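Local coordinates for protein DNA polymerase III subunit beta (Pseudomonas aeruginosa, PDB 4TSZ) that tethers DNA polymerases and other proteins to DNA as a sliding clamp and so makes replication processive, at residues E[34-39]-E[43-48]; E[254-259]-E[315-320]; E[339-344]-E[350-355]. All blocks are in the same frame, centred on the assembly; numbering follows the deposited sequence.

Contact 1 lies in the N-terminal domain of the clamp, contacts 2 and 3 in the C-terminal domain, and they follow one another along the chain in that order. Contact 1 lies on the opposite side of the chain's centre from the other two, its centre about 56 Å from that of contact 2 and about 49 Å from that of contact 3. Contacts 1 and 3 are antiparallel hairpins in two different eight-stranded sheets. Contacts 2 and 3, their centres about 9 Å apart, touch: strands 256-261 and 337-342 are neighbours in one sheet, while strand 317-322 belongs to another. Both eight-stranded sheets run on into the central domain and so join each end domain to it.

Contact 1 of 3, residues E[34-39]-E[43-48]; sequences VLLVVE and LSLTGT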
loop_
_atom_site.group_PDB
_atom_site.type_symbol
_atom_site.label_atom_id
_atom_site.label_comp_id
_atom_site.label_asym_id
_atom_site.label_seq_id
_atom_site.Cartn_x
_atom_site.Cartn_y
_atom_site.Cartn_z
ATOM N N VAL E 34 -17.686 5.290 -18.542
ATOM C CA VAL E 34 -16.919 6.217 -19.347
ATOM C C VAL E 34 -17.773 6.538 -20.579
ATOM O O VAL E 34 -18.308 5.622 -21.210
ATOM C CB VAL E 34 -15.471 5.729 -19.707
ATOM C CG1 VAL E 34 -15.465 4.356 -20.367
ATOM C CG2 VAL E 34 -14.750 6.740 -20.589
ATOM N N LEU E 35 -17.931 7.830 -20.897
ATOM C CA LEU E 35 -18.651 8.248 -22.096
ATOM C C LEU E 35 -17.658 8.182 -23.271
ATOM O O LEU E 35 -16.598 8.803 -23.214
ATOM C CB LEU E 35 -19.229 9.671 -21.941
ATOM C CG LEU E 35 -19.775 10.352 -23.223
ATOM C CD1 LEU E 35 -21.031 9.662 -23.742
ATOM C CD2 LEU E 35 -20.018 11.840 -23.000
ATOM N N LEU E 36 -18.002 7.409 -24.311
ATOM C CA LEU E 36 -17.209 7.241 -25.534
ATOM C C LEU E 36 -17.939 7.983 -26.646
ATOM O O LEU E 36 -19.114 7.719 -26.879
ATOM C CB LEU E 36 -17.111 5.740 -25.887
ATOM C CG LEU E 36 -15.879 4.916 -25.472
ATOM C CD1 LEU E 36 -15.193 5.429 -24.191
ATOM C CD2 LEU E 36 -16.230 3.444 -25.374
ATOM N N VAL E 37 -17.266 8.942 -27.303
ATOM C CA VAL E 37 -17.857 9.711 -28.402
ATOM C C VAL E 37 -16.906 9.676 -29.599
ATOM O O VAL E 37 -15.756 10.118 -29.488
ATOM C CB VAL E 37 -18.236 11.178 -28.018
ATOM C CG1 VAL E 37 -18.751 11.959 -29.229
ATOM C CG2 VAL E 37 -19.259 11.227 -26.889
ATOM N N VAL E 38 -17.394 9.159 -30.742
ATOM C CA VAL E 38 -16.649 9.154 -31.996
ATOM C C VAL E 38 -17.295 10.225 -32.896
ATOM O O VAL E 38 -18.471 10.119 -33.237
ATOM C CB VAL E 38 -16.548 7.758 -32.685
ATOM C CG1 VAL E 38 -15.930 7.862 -34.082
ATOM C CG2 VAL E 38 -15.756 6.781 -31.824
ATOM N N GLU E 39 -16.535 11.280 -33.210
ATOM C CA GLU E 39 -16.958 12.360 -34.090
ATOM C C GLU E 39 -15.819 12.528 -35.093
ATOM O O GLU E 39 -14.703 12.898 -34.707
ATOM C CB GLU E 39 -17.246 13.649 -33.298
ATOM C CG GLU E 39 -17.839 14.770 -34.145
ATOM C CD GLU E 39 -18.273 16.006 -33.380
ATOM O OE1 GLU E 39 -19.104 15.870 -32.454
ATOM O OE2 GLU E 39 -17.810 17.118 -33.728
ATOM N N LEU E 43 -11.823 10.287 -31.101
ATOM C CA LEU E 43 -12.453 9.589 -29.996
ATOM C C LEU E 43 -12.262 10.452 -28.743
ATOM O O LEU E 43 -11.141 10.859 -28.431
ATOM C CB LEU E 43 -11.862 8.173 -29.778
ATOM C CG LEU E 43 -12.310 7.424 -28.498
ATOM C CD1 LEU E 43 -13.782 6.979 -28.575
ATOM C CD2 LEU E 43 -11.405 6.237 -28.215
ATOM N N SER E 44 -13.363 10.727 -28.036
ATOM C CA SER E 44 -13.341 11.460 -26.774
ATOM C C SER E 44 -13.802 10.509 -25.692
ATOM O O SER E 44 -14.744 9.740 -25.909
ATOM C CB SER E 44 -14.245 12.689 -26.828
ATOM O OG SER E 44 -13.724 13.654 -27.730
ATOM N N LEU E 45 -13.118 10.531 -24.542
ATOM C CA LEU E 45 -13.429 9.680 -23.388
ATOM C C LEU E 45 -13.714 10.599 -22.214
ATOM O O LEU E 45 -12.875 11.434 -21.882
ATOM C CB LEU E 45 -12.267 8.702 -23.050
ATOM C CG LEU E 45 -11.856 7.690 -24.131
ATOM C CD1 LEU E 45 -10.755 8.248 -25.019
ATOM C CD2 LEU E 45 -11.368 6.405 -23.500
ATOM N N THR E 46 -14.902 10.476 -21.610
ATOM C CA THR E 46 -15.288 11.324 -20.486
ATOM C C THR E 46 -15.646 10.524 -19.233
ATOM O O THR E 46 -16.409 9.562 -19.306
ATOM C CB THR E 46 -16.397 12.308 -20.905
ATOM O OG1 THR E 46 -15.988 13.020 -22.077
ATOM C CG2 THR E 46 -16.766 13.295 -19.796
ATOM N N GLY E 47 -15.107 10.968 -18.099
ATOM C CA GLY E 47 -15.377 10.429 -16.769
ATOM C C GLY E 47 -15.769 11.564 -15.846
ATOM O O GLY E 47 -15.238 12.670 -15.976
ATOM N N THR E 48 -16.714 11.314 -14.925
ATOM C CA THR E 48 -17.208 12.313 -13.974
ATOM C C THR E 48 -17.690 11.698 -12.662
ATOM O O THR E 48 -18.075 10.524 -12.626
ATOM C CB THR E 48 -18.293 13.221 -14.624
ATOM O OG1 THR E 48 -18.507 14.355 -13.785
ATOM C CG2 THR E 48 -19.629 12.502 -14.865
HETATM O O HOH W 1 -16.525 11.541 -24.523
HETATM O O HOH W 2 -14.887 12.733 -30.266
#
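Leu35 and Thr46 face each other as a hydrogen-bonded pair in the antiparallel hairpin of strands 33-39 and 42-48, part of an eight-stranded sheet of the clamp. Their backbones exchange two bonds, Leu35 N to Thr46 O (2.8 Å) and Thr46 N to Leu35 O. Val37 and Ser44 repeat the pattern, with Ser44 N on Val37 O at 2.9 Å. Between these pairs, alpha carbons donate weaker C-H contacts, as from Leu45 CA to Leu35 O (3.3 Å).

Apolar packing fills the face of Leu36, Val38, Leu43 and Leu45, where helix 8-19 covers Leu43 and Leu45 with Leu11; branched aliphatic residues suit this buried side. Leu36 and Leu45 run side by side, CD1 of the first 4.0 Å from CD2 of the second. Leu43 has CG anti to its backbone N (chi1 171°), and its CD1 reaches Val38 CG2 at 3.8 Å.

The face of Leu35, Val37, Ser44 and Thr46 is more polar, and the two hydroxyls use water to reach carbonyls of the partner strand. One water joins Thr46 OG1 to Leu35 O; a second gives a hydrogen to Val37 O and sits 2.9 Å from Ser44 OG.

Contact 2 of 3, residues E[254-259]-E[315-320]; sequences GDKLVV and GNLEIG
Lys256 reaches across to Leu317 and the backbone of Gly315 with a long side chain, for the two backbones stay well apart: the nearest alpha carbons, those of Lys256 and Gly315, are 8.0 Å from each other. Its CB points toward segment 315-320, and CG, anti to the carbonyl carbon (chi1 -59°), carries the chain onward. Lys256 CD is the first atom to meet the partner, lying 4.1 Å from Leu317 CD2 and equally close to Leu317 CB. The two side chains cross obliquely, the methylenes of the lysine giving the buried leucine an apolar neighbour. Next comes Lys256 CE, 3.8 Å from Gly315 O and 4.0 Å from Asn316 O. Both of these partners are backbone carbonyls, met by the methylene next to the charged nitrogen.

Asp255 and Lys256 both face Leu342 of the adjoining strand, which makes a classic beta bulge at the start of strand 256-261, an outermost strand of its eight-stranded sheet. Leu317 begins strand 317-322 of a different, four-stranded sheet, and its side chain also touches Leu342, so the lysine packs where the four-stranded sheet meets the C-terminal half of the eight-stranded one.

The chain, extended as far as CE, bends at its last torsion (chi4 68°), and NZ donates a hydrogen bond to Ser343 O. Lys256 NZ also forms a salt bridge of 3.1 Å with Asp255 OD2, using the syn lone pair of that oxygen.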
loop_
_atom_site.group_PDB
_atom_site.type_symbol
_atom_site.label_atom_id
_atom_site.label_comp_id
_atom_site.label_asym_id
_atom_site.label_seq_id
_atom_site.Cartn_x
_atom_site.Cartn_y
_atom_site.Cartn_z
ATOM N N GLY E 254 6.286 39.786 14.100
ATOM C CA GLY E 254 7.199 38.750 14.593
ATOM C C GLY E 254 8.607 39.231 14.899
ATOM O O GLY E 254 9.379 39.536 13.985
ATOM N N ASP E 255 8.933 39.326 16.197
ATOM C CA ASP E 255 10.215 39.836 16.694
ATOM C C ASP E 255 11.318 38.786 16.883
ATOM O O ASP E 255 12.487 39.150 17.018
ATOM C CB ASP E 255 9.992 40.616 18.003
ATOM C CG ASP E 255 9.474 39.765 19.149
ATOM O OD1 ASP E 255 8.276 39.393 19.119
ATOM O OD2 ASP E 255 10.265 39.474 20.080
ATOM N N LYS E 256 10.956 37.502 16.918
ATOM C CA LYS E 256 11.919 36.434 17.149
ATOM C C LYS E 256 12.216 35.662 15.865
ATOM O O LYS E 256 11.388 34.863 15.413
ATOM C CB LYS E 256 11.437 35.523 18.295
ATOM C CG LYS E 256 11.245 36.272 19.613
ATOM C CD LYS E 256 10.649 35.400 20.713
ATOM C CE LYS E 256 10.587 36.109 22.049
ATOM N NZ LYS E 256 9.610 37.233 22.053
ATOM N N LEU E 257 13.377 35.942 15.248
ATOM C CA LEU E 257 13.787 35.261 14.021
ATOM C C LEU E 257 14.709 34.088 14.324
ATOM O O LEU E 257 15.787 34.251 14.892
ATOM C CB LEU E 257 14.381 36.217 12.959
ATOM C CG LEU E 257 15.018 35.578 11.684
ATOM C CD1 LEU E 257 14.006 34.747 10.856
ATOM C CD2 LEU E 257 15.648 36.636 10.809
ATOM N N VAL E 258 14.247 32.896 13.951
ATOM C CA VAL E 258 14.962 31.646 14.159
ATOM C C VAL E 258 15.319 31.077 12.794
ATOM O O VAL E 258 14.461 30.968 11.919
ATOM C CB VAL E 258 14.131 30.642 15.013
ATOM C CG1 VAL E 258 14.926 29.376 15.329
ATOM C CG2 VAL E 258 13.641 31.288 16.304
ATOM N N VAL E 259 16.593 30.756 12.608
ATOM C CA VAL E 259 17.093 30.110 11.402
ATOM C C VAL E 259 17.640 28.762 11.869
ATOM O O VAL E 259 18.528 28.711 12.726
ATOM C CB VAL E 259 18.134 30.930 10.598
ATOM C CG1 VAL E 259 18.578 30.165 9.350
ATOM C CG2 VAL E 259 17.588 32.307 10.217
ATOM N N GLY E 315 15.266 37.171 23.444
ATOM C CA GLY E 315 14.615 36.714 24.663
ATOM C C GLY E 315 14.077 35.299 24.560
ATOM O O GLY E 315 13.821 34.791 23.459
ATOM N N ASN E 316 13.910 34.657 25.720
ATOM C CA ASN E 316 13.399 33.301 25.811
ATOM C C ASN E 316 11.927 33.207 25.425
ATOM O O ASN E 316 11.178 34.181 25.544
ATOM C CB ASN E 316 13.632 32.727 27.210
ATOM C CG ASN E 316 15.081 32.458 27.543
ATOM O OD1 ASN E 316 16.004 32.717 26.753
ATOM N ND2 ASN E 316 15.313 31.910 28.728
ATOM N N LEU E 317 11.529 32.033 24.929
ATOM C CA LEU E 317 10.157 31.746 24.550
ATOM C C LEU E 317 9.813 30.287 24.804
ATOM O O LEU E 317 10.518 29.389 24.338
ATOM C CB LEU E 317 9.872 32.140 23.083
ATOM C CG LEU E 317 8.503 31.745 22.494
ATOM C CD1 LEU E 317 7.355 32.500 23.159
ATOM C CD2 LEU E 317 8.473 31.952 20.988
ATOM N N GLU E 318 8.733 30.064 25.564
ATOM C CA GLU E 318 8.172 28.746 25.816
ATOM C C GLU E 318 6.846 28.736 25.053
ATOM O O GLU E 318 5.994 29.585 25.305
ATOM C CB GLU E 318 7.973 28.476 27.315
ATOM C CG GLU E 318 7.523 27.050 27.585
ATOM C CD GLU E 318 7.310 26.696 29.042
ATOM O OE1 GLU E 318 6.309 27.167 29.629
ATOM O OE2 GLU E 318 8.118 25.910 29.584
ATOM N N ILE E 319 6.700 27.819 24.084
ATOM C CA ILE E 319 5.515 27.751 23.227
ATOM C C ILE E 319 5.120 26.304 22.887
ATOM O O ILE E 319 5.990 25.452 22.706
ATOM C CB ILE E 319 5.701 28.678 21.974
ATOM C CG1 ILE E 319 4.386 28.868 21.161
ATOM C CG2 ILE E 319 6.914 28.283 21.099
ATOM C CD1 ILE E 319 4.370 30.081 20.215
ATOM N N GLY E 320 3.811 26.047 22.858
ATOM C CA GLY E 320 3.258 24.737 22.535
ATOM C C GLY E 320 2.759 24.662 21.111
ATOM O O GLY E 320 2.199 25.629 20.600
#

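Contact 3 of 3, residues E[339-344]-E[350-355]; sequences RFILSD and LVHEAD
The antiparallel hairpin of strands 337-342 and 349-353, in the C-terminal domain, brings Arg339 opposite His352, Phe340 opposite Val351 and Ile341 opposite Leu350. Arg339 and His352 form a hydrogen-bonded pair, joined by Arg339 N to His352 O and His352 N to Arg339 O. Ile341 and Leu350 form another, with Ile341 N 2.7 Å from Leu350 O.

Arg339 also binds through its side chain. Bent at chi3 (-73°), it passes across His352 and takes hold of the backbone just beyond: Arg339 NE and NH2 both donate to Glu353 O, each at 3.0 Å. This side-on grip on one carbonyl fixes how the guanidinium is turned, although the oxygen lies 17° out of its plane and both bonds are bent. His352 CB sits over one face of the guanidinium, 3.4 Å from Arg339 NH2, and the imidazole is inclined only 21° to that group. Arginine is long enough to reach past His352 to this carbonyl and has N-H groups to spare, so that NH2 can also join Asp357 in a salt bridge.

On the sheet face of Arg339, Ile341 and His352, Ile341 CD1 meets the edge of the imidazole, 3.8 Å from His352 CD2, and His352 ND1 is hydrogen-bonded to Ser359 O. On the sheet face of Phe340 and Val351, Val351 CG2 makes a CH-pi contact with the Phe340 ring, 4.0 Å from its centroid and over its face. The two side chains lie side by side in a buried layer, where apolar residues suit, the valine methyl offset toward the rim of the ring.

Within the eight-stranded sheet, strand 256-261 flanks the hairpin beyond strand 337-342, where Val258 packs on Phe340, and strand 359-363 flanks it beyond strand 349-353, where Tyr361 packs on Val351.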
loop_
_atom_site.group_PDB
_atom_site.type_symbol
_atom_site.label_atom_id
_atom_site.label_comp_id
_atom_site.label_asym_id
_atom_site.label_seq_id
_atom_site.Cartn_x
_atom_site.Cartn_y
_atom_site.Cartn_z
ATOM N N ARG E 339 13.254 29.335 8.086
ATOM C CA ARG E 339 13.051 30.509 8.927
ATOM C C ARG E 339 11.740 30.383 9.691
ATOM O O ARG E 339 10.695 30.123 9.091
ATOM C CB ARG E 339 13.038 31.799 8.094
ATOM C CG ARG E 339 14.393 32.253 7.593
ATOM C CD ARG E 339 14.271 33.578 6.845
ATOM N NE ARG E 339 13.630 33.427 5.532
ATOM C CZ ARG E 339 12.784 34.304 4.997
ATOM N NH1 ARG E 339 12.444 35.403 5.663
ATOM N NH2 ARG E 339 12.262 34.085 3.796
ATOM N N PHE E 340 11.806 30.559 11.014
ATOM C CA PHE E 340 10.654 30.582 11.914
ATOM C C PHE E 340 10.623 31.996 12.483
ATOM O O PHE E 340 11.653 32.504 12.940
ATOM C CB PHE E 340 10.797 29.554 13.046
ATOM C CG PHE E 340 10.383 28.148 12.686
ATOM C CD1 PHE E 340 11.214 27.331 11.926
ATOM C CD2 PHE E 340 9.174 27.630 13.124
ATOM C CE1 PHE E 340 10.826 26.028 11.592
ATOM C CE2 PHE E 340 8.801 26.319 12.815
ATOM C CZ PHE E 340 9.623 25.531 12.042
ATOM N N ILE E 341 9.476 32.662 12.370
ATOM C CA ILE E 341 9.292 34.015 12.886
ATOM C C ILE E 341 8.202 33.924 13.949
ATOM O O ILE E 341 7.058 33.586 13.651
ATOM C CB ILE E 341 9.038 35.074 11.777
ATOM C CG1 ILE E 341 10.205 35.087 10.745
ATOM C CG2 ILE E 341 8.848 36.471 12.394
ATOM C CD1 ILE E 341 9.873 35.642 9.331
ATOM N N LEU E 342 8.601 34.130 15.205
ATOM C CA LEU E 342 7.719 34.008 16.358
ATOM C C LEU E 342 7.636 35.324 17.126
ATOM O O LEU E 342 8.392 36.260 16.847
ATOM C CB LEU E 342 8.243 32.888 17.284
ATOM C CG LEU E 342 8.411 31.509 16.645
ATOM C CD1 LEU E 342 9.727 30.891 17.034
ATOM C CD2 LEU E 342 7.249 30.593 16.997
ATOM N N SER E 343 6.697 35.392 18.079
ATOM C CA SER E 343 6.510 36.540 18.948
ATOM C C SER E 343 6.301 36.045 20.383
ATOM O O SER E 343 7.288 35.900 21.102
ATOM C CB SER E 343 5.395 37.455 18.442
ATOM O OG SER E 343 4.152 36.780 18.358
ATOM N N ASP E 344 5.058 35.724 20.780
ATOM C CA ASP E 344 4.744 35.227 22.126
ATOM C C ASP E 344 4.101 33.831 22.102
ATOM O O ASP E 344 3.800 33.310 21.023
ATOM C CB ASP E 344 3.880 36.247 22.902
ATOM C CG ASP E 344 2.608 36.671 22.197
ATOM O OD1 ASP E 344 1.689 35.838 22.085
ATOM O OD2 ASP E 344 2.514 37.855 21.804
ATOM N N LEU E 350 5.308 31.972 12.003
ATOM C CA LEU E 350 5.358 32.244 10.572
ATOM C C LEU E 350 6.580 31.501 10.060
ATOM O O LEU E 350 7.658 31.593 10.656
ATOM C CB LEU E 350 5.446 33.746 10.269
ATOM C CG LEU E 350 5.597 34.185 8.785
ATOM C CD1 LEU E 350 4.404 33.739 7.907
ATOM C CD2 LEU E 350 5.791 35.699 8.684
ATOM N N VAL E 351 6.393 30.699 9.005
ATOM C CA VAL E 351 7.471 29.881 8.458
ATOM C C VAL E 351 7.690 30.180 6.973
ATOM O O VAL E 351 6.729 30.308 6.213
ATOM C CB VAL E 351 7.270 28.361 8.746
ATOM C CG1 VAL E 351 8.543 27.568 8.453
ATOM C CG2 VAL E 351 6.833 28.116 10.191
ATOM N N HIS E 352 8.965 30.297 6.578
ATOM C CA HIS E 352 9.378 30.552 5.205
ATOM C C HIS E 352 10.575 29.696 4.851
ATOM O O HIS E 352 11.289 29.222 5.738
ATOM C CB HIS E 352 9.843 32.017 5.044
ATOM C CG HIS E 352 8.801 33.070 5.221
ATOM N ND1 HIS E 352 7.686 33.134 4.405
ATOM C CD2 HIS E 352 8.799 34.137 6.051
ATOM C CE1 HIS E 352 7.014 34.201 4.802
ATOM N NE2 HIS E 352 7.648 34.840 5.786
ATOM N N GLU E 353 10.864 29.605 3.542
ATOM C CA GLU E 353 12.091 29.009 3.026
ATOM C C GLU E 353 13.201 30.016 3.368
ATOM O O GLU E 353 12.902 31.175 3.673
ATOM C CB GLU E 353 12.012 28.800 1.508
ATOM C CG GLU E 353 11.060 27.693 1.097
ATOM C CD GLU E 353 11.189 27.192 -0.330
ATOM O OE1 GLU E 353 11.484 28.003 -1.238
ATOM O OE2 GLU E 353 10.961 25.981 -0.543
ATOM N N ALA E 354 14.469 29.575 3.348
ATOM C CA ALA E 354 15.610 30.410 3.709
ATOM C C ALA E 354 15.821 31.652 2.862
ATOM O O ALA E 354 16.150 32.704 3.417
ATOM C CB ALA E 354 16.886 29.579 3.721
ATOM N N ASP E 355 15.668 31.533 1.528
ATOM C CA ASP E 355 16.020 32.598 0.578
ATOM C C ASP E 355 14.896 33.401 -0.084
ATOM O O ASP E 355 15.192 34.274 -0.903
ATOM C CB ASP E 355 16.994 32.039 -0.487
ATOM C CG ASP E 355 16.432 30.919 -1.367
ATOM O OD1 ASP E 355 15.293 30.443 -1.093
ATOM O OD2 ASP E 355 17.131 30.508 -2.319
#